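PDB 2INV: inulin fructotransferase from Bacillus sp. snu-7, which depolymerises the fructan inulin by intramolecular fructosyl transfer, acting as a lyase that releases a cyclic di-fructose anhydride. Local coordinates for residues Y15-W20 against N39-D44; Y67-Q72 against S111-L116. All blocks are in the same frame, centred on the assembly; numbering follows the deposited sequence.

Overall arrangement
Strand 14-16 lies at the start of the ordered chain, which turns through residues 17-20 and runs into helix 30-48, which folds back on the start of the chain; contact 1 closes this first loop of 18 residues. Strand 58-62 then pairs in parallel with 14-16, and strand 65-69 follows. After strand 80-84 and an excursion that includes helix 92-96, strand 111-115 returns alongside 65-69, and contact 2 closes this longer loop. The two loops lie in series, neither nested nor crossed, with contact centres about 15 Å apart. Asn39 and Gln72 join them through a probable hydrogen bond, and Thr18 packs on Tyr67, so helix 30-48 and the turn before it are tied to the first coils of the right-handed parallel beta-helix.

Contact 1 (Y15-W20 against N39-D44); sequences YDVTTW and NDIIAD
Tyr15, on the first strand of the chain, lays one face of its ring over the CG2 methyl of Ile41 in a CH-pi contact. Its hydroxyl continues past this methyl to helix 30-48, where Tyr15 OH donates to Asp44 OD2 at 2.8 Å. The carboxylate stands nearly upright to the phenol ring (85° between planes) and offers its anti lone pair. Asp16 faces the other way and shapes the turn: its OD1 accepts from Thr18 N, making an Asx turn, and from Thr18 OG1. Val17 brings CG1 to 4.4 Å from Ile41 CD1 and also packs on Ile34 and Ile38 of the same helix, while Thr18 packs on Pro12 of a second subunit. Trp20 then swings back to the helix. With CG anti to the backbone N (chi1 175°), its indole covers the other branch of Ile41, whose CG1 lies 3.6 Å from the centroid of the five-membered ring. The same indole face also carries Tyr15 CD2. In the ring plane, Trp20 NE1 donates to the anti lone pair of Asp40 OD2 at 3.0 Å, a somewhat bent bond (143°). Farther along the indole, Trp20 CH2 lies 3.5 Å from Asp44 CG. Ile41 is thus shared between two aromatic rings whose O-H and N-H groups are held by acids one helical turn apart. Asp44 OD2 also forms a salt bridge with Arg48, which hydrogen-bonds to Tyr15 OH as well, so the negative charge beside the phenol is probably partly offset by Arg48.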
loop_
_atom_site.group_PDB
_atom_site.type_symbol
_atom_site.label_atom_id
_atom_site.label_comp_id
_atom_site.label_asym_id
_atom_site.label_seq_id
_atom_site.Cartn_x
_atom_site.Cartn_y
_atom_site.Cartn_z
ATOM N N TYR A 15 -8.631 -6.056 -27.239
ATOM C CA TYR A 15 -9.209 -5.087 -28.165
ATOM C C TYR A 15 -8.668 -3.704 -27.812
ATOM O O TYR A 15 -8.262 -3.450 -26.673
ATOM C CB TYR A 15 -10.739 -5.015 -28.058
ATOM C CG TYR A 15 -11.513 -6.317 -28.171
ATOM C CD1 TYR A 15 -11.474 -7.266 -27.152
ATOM C CD2 TYR A 15 -12.345 -6.562 -29.263
ATOM C CE1 TYR A 15 -12.245 -8.421 -27.209
ATOM C CE2 TYR A 15 -13.129 -7.721 -29.334
ATOM C CZ TYR A 15 -13.074 -8.642 -28.304
ATOM O OH TYR A 15 -13.840 -9.784 -28.358
ATOM N N ASP A 16 -8.666 -2.811 -28.796
ATOM C CA ASP A 16 -8.217 -1.428 -28.610
ATOM C C ASP A 16 -9.507 -0.699 -28.995
ATOM O O ASP A 16 -10.007 -0.896 -30.098
ATOM C CB ASP A 16 -7.128 -1.083 -29.622
ATOM C CG ASP A 16 -6.763 0.395 -29.616
ATOM O OD1 ASP A 16 -7.683 1.235 -29.714
ATOM O OD2 ASP A 16 -5.556 0.725 -29.539
ATOM N N VAL A 17 -10.075 0.119 -28.117
ATOM C CA VAL A 17 -11.328 0.760 -28.494
ATOM C C VAL A 17 -11.286 1.575 -29.785
ATOM O O VAL A 17 -12.305 1.672 -30.471
ATOM C CB VAL A 17 -11.926 1.647 -27.354
ATOM C CG1 VAL A 17 -12.371 0.777 -26.195
ATOM C CG2 VAL A 17 -10.931 2.694 -26.903
ATOM N N THR A 18 -10.126 2.117 -30.155
ATOM C CA THR A 18 -10.054 2.927 -31.374
ATOM C C THR A 18 -10.022 2.186 -32.726
ATOM O O THR A 18 -10.340 2.789 -33.751
ATOM C CB THR A 18 -8.834 3.891 -31.341
ATOM O OG1 THR A 18 -7.621 3.145 -31.499
ATOM C CG2 THR A 18 -8.785 4.644 -30.016
ATOM N N THR A 19 -9.658 0.903 -32.744
ATOM C CA THR A 19 -9.583 0.156 -34.008
ATOM C C THR A 19 -10.807 -0.692 -34.313
ATOM O O THR A 19 -10.978 -1.173 -35.432
ATOM C CB THR A 19 -8.419 -0.843 -34.015
ATOM O OG1 THR A 19 -8.546 -1.727 -32.892
ATOM C CG2 THR A 19 -7.089 -0.131 -33.958
ATOM N N TRP A 20 -11.652 -0.880 -33.312
ATOM C CA TRP A 20 -12.806 -1.735 -33.459
ATOM C C TRP A 20 -14.078 -1.101 -34.018
ATOM O O TRP A 20 -14.717 -0.274 -33.361
ATOM C CB TRP A 20 -13.056 -2.392 -32.105
ATOM C CG TRP A 20 -14.267 -3.202 -32.070
ATOM C CD1 TRP A 20 -15.529 -2.766 -31.829
ATOM C CD2 TRP A 20 -14.357 -4.604 -32.304
ATOM N NE1 TRP A 20 -16.410 -3.810 -31.899
ATOM C CE2 TRP A 20 -15.717 -4.954 -32.193
ATOM C CE3 TRP A 20 -13.418 -5.600 -32.609
ATOM C CZ2 TRP A 20 -16.170 -6.262 -32.361
ATOM C CZ3 TRP A 20 -13.864 -6.905 -32.781
ATOM C CH2 TRP A 20 -15.233 -7.223 -32.657
ATOM N N ASN A 39 -19.846 -1.954 -25.676
ATOM C CA ASN A 39 -20.934 -2.920 -25.637
ATOM C C ASN A 39 -20.825 -3.879 -26.826
ATOM O O ASN A 39 -21.101 -5.071 -26.683
ATOM C CB ASN A 39 -22.299 -2.227 -25.631
ATOM C CG ASN A 39 -22.699 -1.735 -24.245
ATOM O OD1 ASN A 39 -22.422 -2.389 -23.238
ATOM N ND2 ASN A 39 -23.365 -0.583 -24.189
ATOM N N ASP A 40 -20.398 -3.380 -27.987
ATOM C CA ASP A 40 -20.262 -4.264 -29.143
ATOM C C ASP A 40 -19.078 -5.199 -28.935
ATOM O O ASP A 40 -19.106 -6.338 -29.403
ATOM C CB ASP A 40 -20.076 -3.483 -30.448
ATOM C CG ASP A 40 -20.234 -4.366 -31.682
ATOM O OD1 ASP A 40 -21.340 -4.904 -31.900
ATOM O OD2 ASP A 40 -19.253 -4.525 -32.435
ATOM N N ILE A 41 -18.038 -4.733 -28.243
ATOM C CA ILE A 41 -16.895 -5.606 -27.994
ATOM C C ILE A 41 -17.316 -6.731 -27.055
ATOM O O ILE A 41 -17.033 -7.892 -27.311
ATOM C CB ILE A 41 -15.697 -4.852 -27.372
ATOM C CG1 ILE A 41 -15.035 -3.961 -28.427
ATOM C CG2 ILE A 41 -14.686 -5.853 -26.835
ATOM C CD1 ILE A 41 -14.062 -2.950 -27.857
ATOM N N ILE A 42 -17.998 -6.386 -25.968
ATOM C CA ILE A 42 -18.450 -7.402 -25.021
ATOM C C ILE A 42 -19.359 -8.386 -25.745
ATOM O O ILE A 42 -19.373 -9.577 -25.428
ATOM C CB ILE A 42 -19.234 -6.795 -23.837
ATOM C CG1 ILE A 42 -18.309 -5.916 -22.998
ATOM C CG2 ILE A 42 -19.808 -7.918 -22.965
ATOM C CD1 ILE A 42 -19.017 -5.129 -21.912
ATOM N N ALA A 43 -20.114 -7.888 -26.722
ATOM C CA ALA A 43 -21.007 -8.741 -27.487
ATOM C C ALA A 43 -20.179 -9.721 -28.313
ATOM O O ALA A 43 -20.596 -10.853 -28.531
ATOM C CB ALA A 43 -21.900 -7.894 -28.391
ATOM N N ASP A 44 -19.003 -9.295 -28.761
ATOM C CA ASP A 44 -18.147 -10.174 -29.553
ATOM C C ASP A 44 -17.478 -11.213 -28.664
ATOM O O ASP A 44 -17.209 -12.331 -29.101
ATOM C CB ASP A 44 -17.063 -9.387 -30.290
ATOM C CG ASP A 44 -16.185 -10.284 -31.155
ATOM O OD1 ASP A 44 -16.671 -10.778 -32.199
ATOM O OD2 ASP A 44 -15.014 -10.508 -30.781
#

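Contact 2 (Y67-Q72 against S111-L116); sequences YDLHTQ and SHIRVL
Tyr67 O receives the straight bond of Arg114 N, 2.7 Å long with an N-H...O angle of 171°, and the CA-H of Ile113 approaches the same oxygen, Ile113 CA lying 3.3 Å from Tyr67 O. The ladder continues on both sides: Tyr67 N donates to His112 O, Leu69 N to Arg114 O at 2.7 Å, and Leu116 N to Leu69 O. Such parallel pairing joins neighbouring coils of the right-handed beta-helix and sets Tyr67 beside Ile113, Asp68 beside Arg114 and Leu69 beside Val115. Tyr67, Leu69, Ile113 and Val115 share one face, where Leu69 CB meets Ile113 CG2 at 3.8 Å; Tyr67 and Leu69 also touch Ile34 of helix 30-48, and Tyr67 OH bonds to Pro63 O. On the other face Asp68 and Arg114 run side by side. Bends at chi2 and chi3 of Arg114 bring NE to Asp68 OD1 at 3.2 Å, in the guanidinium plane and almost straight (173°), a salt bridge; Arg114 NH1 is held separately by Gln107. Leu116 CD1 packs against this carboxylate, 3.5 Å from Asp68 CG, and lies over one face of the His70 ring. At the edge of that ring a water, 2.7 Å from His70 ND1, donates to Leu116 O.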
loop_
_atom_site.group_PDB
_atom_site.type_symbol
_atom_site.label_atom_id
_atom_site.label_comp_id
_atom_site.label_asym_id
_atom_site.label_seq_id
_atom_site.Cartn_x
_atom_site.Cartn_y
_atom_site.Cartn_z
ATOM N N TYR A 67 -12.851 10.695 -25.210
ATOM C CA TYR A 67 -13.953 9.849 -25.673
ATOM C C TYR A 67 -15.273 10.173 -24.971
ATOM O O TYR A 67 -15.328 10.258 -23.743
ATOM C CB TYR A 67 -13.629 8.373 -25.424
ATOM C CG TYR A 67 -12.258 7.948 -25.882
ATOM C CD1 TYR A 67 -12.004 7.660 -27.219
ATOM C CD2 TYR A 67 -11.209 7.839 -24.973
ATOM C CE1 TYR A 67 -10.733 7.273 -27.643
ATOM C CE2 TYR A 67 -9.937 7.453 -25.382
ATOM C CZ TYR A 67 -9.706 7.172 -26.717
ATOM O OH TYR A 67 -8.451 6.795 -27.121
ATOM N N ASP A 68 -16.335 10.342 -25.758
ATOM C CA ASP A 68 -17.675 10.634 -25.236
ATOM C C ASP A 68 -18.451 9.340 -25.000
ATOM O O ASP A 68 -18.469 8.463 -25.864
ATOM C CB ASP A 68 -18.484 11.471 -26.231
ATOM C CG ASP A 68 -18.155 12.952 -26.181
ATOM O OD1 ASP A 68 -17.258 13.355 -25.410
ATOM O OD2 ASP A 68 -18.824 13.719 -26.909
ATOM N N LEU A 69 -19.094 9.220 -23.844
ATOM C CA LEU A 69 -19.888 8.029 -23.572
ATOM C C LEU A 69 -21.349 8.429 -23.408
ATOM O O LEU A 69 -21.720 9.075 -22.419
ATOM C CB LEU A 69 -19.410 7.303 -22.306
ATOM C CG LEU A 69 -20.071 5.939 -22.049
ATOM C CD1 LEU A 69 -19.055 4.991 -21.450
ATOM C CD2 LEU A 69 -21.280 6.086 -21.135
ATOM N N HIS A 70 -22.168 8.061 -24.387
ATOM C CA HIS A 70 -23.585 8.367 -24.341
ATOM C C HIS A 70 -24.331 7.096 -23.904
ATOM O O HIS A 70 -25.288 7.172 -23.138
ATOM C CB HIS A 70 -24.074 8.833 -25.724
ATOM C CG HIS A 70 -23.706 10.245 -26.068
ATOM N ND1 HIS A 70 -24.464 11.333 -25.688
ATOM C CD2 HIS A 70 -22.671 10.746 -26.787
ATOM C CE1 HIS A 70 -23.916 12.438 -26.159
ATOM N NE2 HIS A 70 -22.827 12.111 -26.829
ATOM N N THR A 71 -23.874 5.931 -24.371
ATOM C CA THR A 71 -24.510 4.648 -24.045
ATOM C C THR A 71 -23.883 3.872 -22.882
ATOM O O THR A 71 -22.704 3.519 -22.911
ATOM C CB THR A 71 -24.522 3.711 -25.265
ATOM O OG1 THR A 71 -25.171 4.361 -26.363
ATOM C CG2 THR A 71 -25.285 2.430 -24.937
ATOM N N GLN A 72 -24.705 3.570 -21.879
ATOM C CA GLN A 72 -24.277 2.829 -20.688
ATOM C C GLN A 72 -23.731 1.448 -21.024
ATOM O O GLN A 72 -24.362 0.684 -21.764
ATOM C CB GLN A 72 -25.454 2.673 -19.711
ATOM C CG GLN A 72 -25.206 1.680 -18.571
ATOM C CD GLN A 72 -26.469 1.317 -17.820
ATOM O OE1 GLN A 72 -27.247 0.462 -18.258
ATOM N NE2 GLN A 72 -26.685 1.972 -16.680
ATOM N N SER A 111 -6.567 8.403 -20.749
ATOM C CA SER A 111 -7.648 7.672 -21.412
ATOM C C SER A 111 -8.917 8.227 -20.770
ATOM O O SER A 111 -9.520 7.626 -19.869
ATOM C CB SER A 111 -7.491 6.178 -21.156
ATOM O OG SER A 111 -6.149 5.803 -21.412
ATOM N N HIS A 112 -9.280 9.398 -21.279
ATOM C CA HIS A 112 -10.383 10.235 -20.850
ATOM C C HIS A 112 -11.774 9.884 -21.398
ATOM O O HIS A 112 -12.046 10.038 -22.598
ATOM C CB HIS A 112 -9.961 11.658 -21.228
ATOM C CG HIS A 112 -10.944 12.724 -20.891
ATOM N ND1 HIS A 112 -11.598 12.797 -19.680
ATOM C CD2 HIS A 112 -11.296 13.836 -21.578
ATOM C CE1 HIS A 112 -12.306 13.912 -19.635
ATOM N NE2 HIS A 112 -12.138 14.561 -20.772
ATOM N N ILE A 113 -12.656 9.429 -20.513
ATOM C CA ILE A 113 -14.017 9.107 -20.914
ATOM C C ILE A 113 -14.957 10.115 -20.286
ATOM O O ILE A 113 -15.028 10.246 -19.058
ATOM C CB ILE A 113 -14.464 7.700 -20.462
ATOM C CG1 ILE A 113 -13.745 6.633 -21.284
ATOM C CG2 ILE A 113 -15.978 7.565 -20.623
ATOM C CD1 ILE A 113 -14.133 5.220 -20.918
ATOM N N ARG A 114 -15.659 10.845 -21.139
ATOM C CA ARG A 114 -16.605 11.818 -20.657
ATOM C C ARG A 114 -17.947 11.130 -20.618
ATOM O O ARG A 114 -18.481 10.682 -21.635
ATOM C CB ARG A 114 -16.613 13.024 -21.569
ATOM C CG ARG A 114 -15.225 13.391 -22.061
ATOM C CD ARG A 114 -15.139 14.868 -22.263
ATOM N NE ARG A 114 -16.246 15.317 -23.092
ATOM C CZ ARG A 114 -16.805 16.511 -23.024
ATOM N NH1 ARG A 114 -16.358 17.394 -22.164
ATOM N NH2 ARG A 114 -17.824 16.802 -23.810
ATOM N N VAL A 115 -18.443 11.014 -19.397
ATOM C CA VAL A 115 -19.700 10.369 -19.097
ATOM C C VAL A 115 -20.842 11.327 -19.407
ATOM O O VAL A 115 -21.044 12.323 -18.708
ATOM C CB VAL A 115 -19.716 9.970 -17.612
ATOM C CG1 VAL A 115 -21.015 9.277 -17.258
ATOM C CG2 VAL A 115 -18.529 9.064 -17.321
ATOM N N LEU A 116 -21.582 11.021 -20.467
ATOM C CA LEU A 116 -22.707 11.845 -20.888
ATOM C C LEU A 116 -23.951 10.960 -20.898
ATOM O O LEU A 116 -24.728 10.963 -21.856
ATOM C CB LEU A 116 -22.444 12.396 -22.292
ATOM C CG LEU A 116 -21.095 13.102 -22.424
ATOM C CD1 LEU A 116 -20.793 13.367 -23.889
ATOM C CD2 LEU A 116 -21.124 14.395 -21.629
HETATM O O HOH W 1 -26.422 11.305 -23.825
#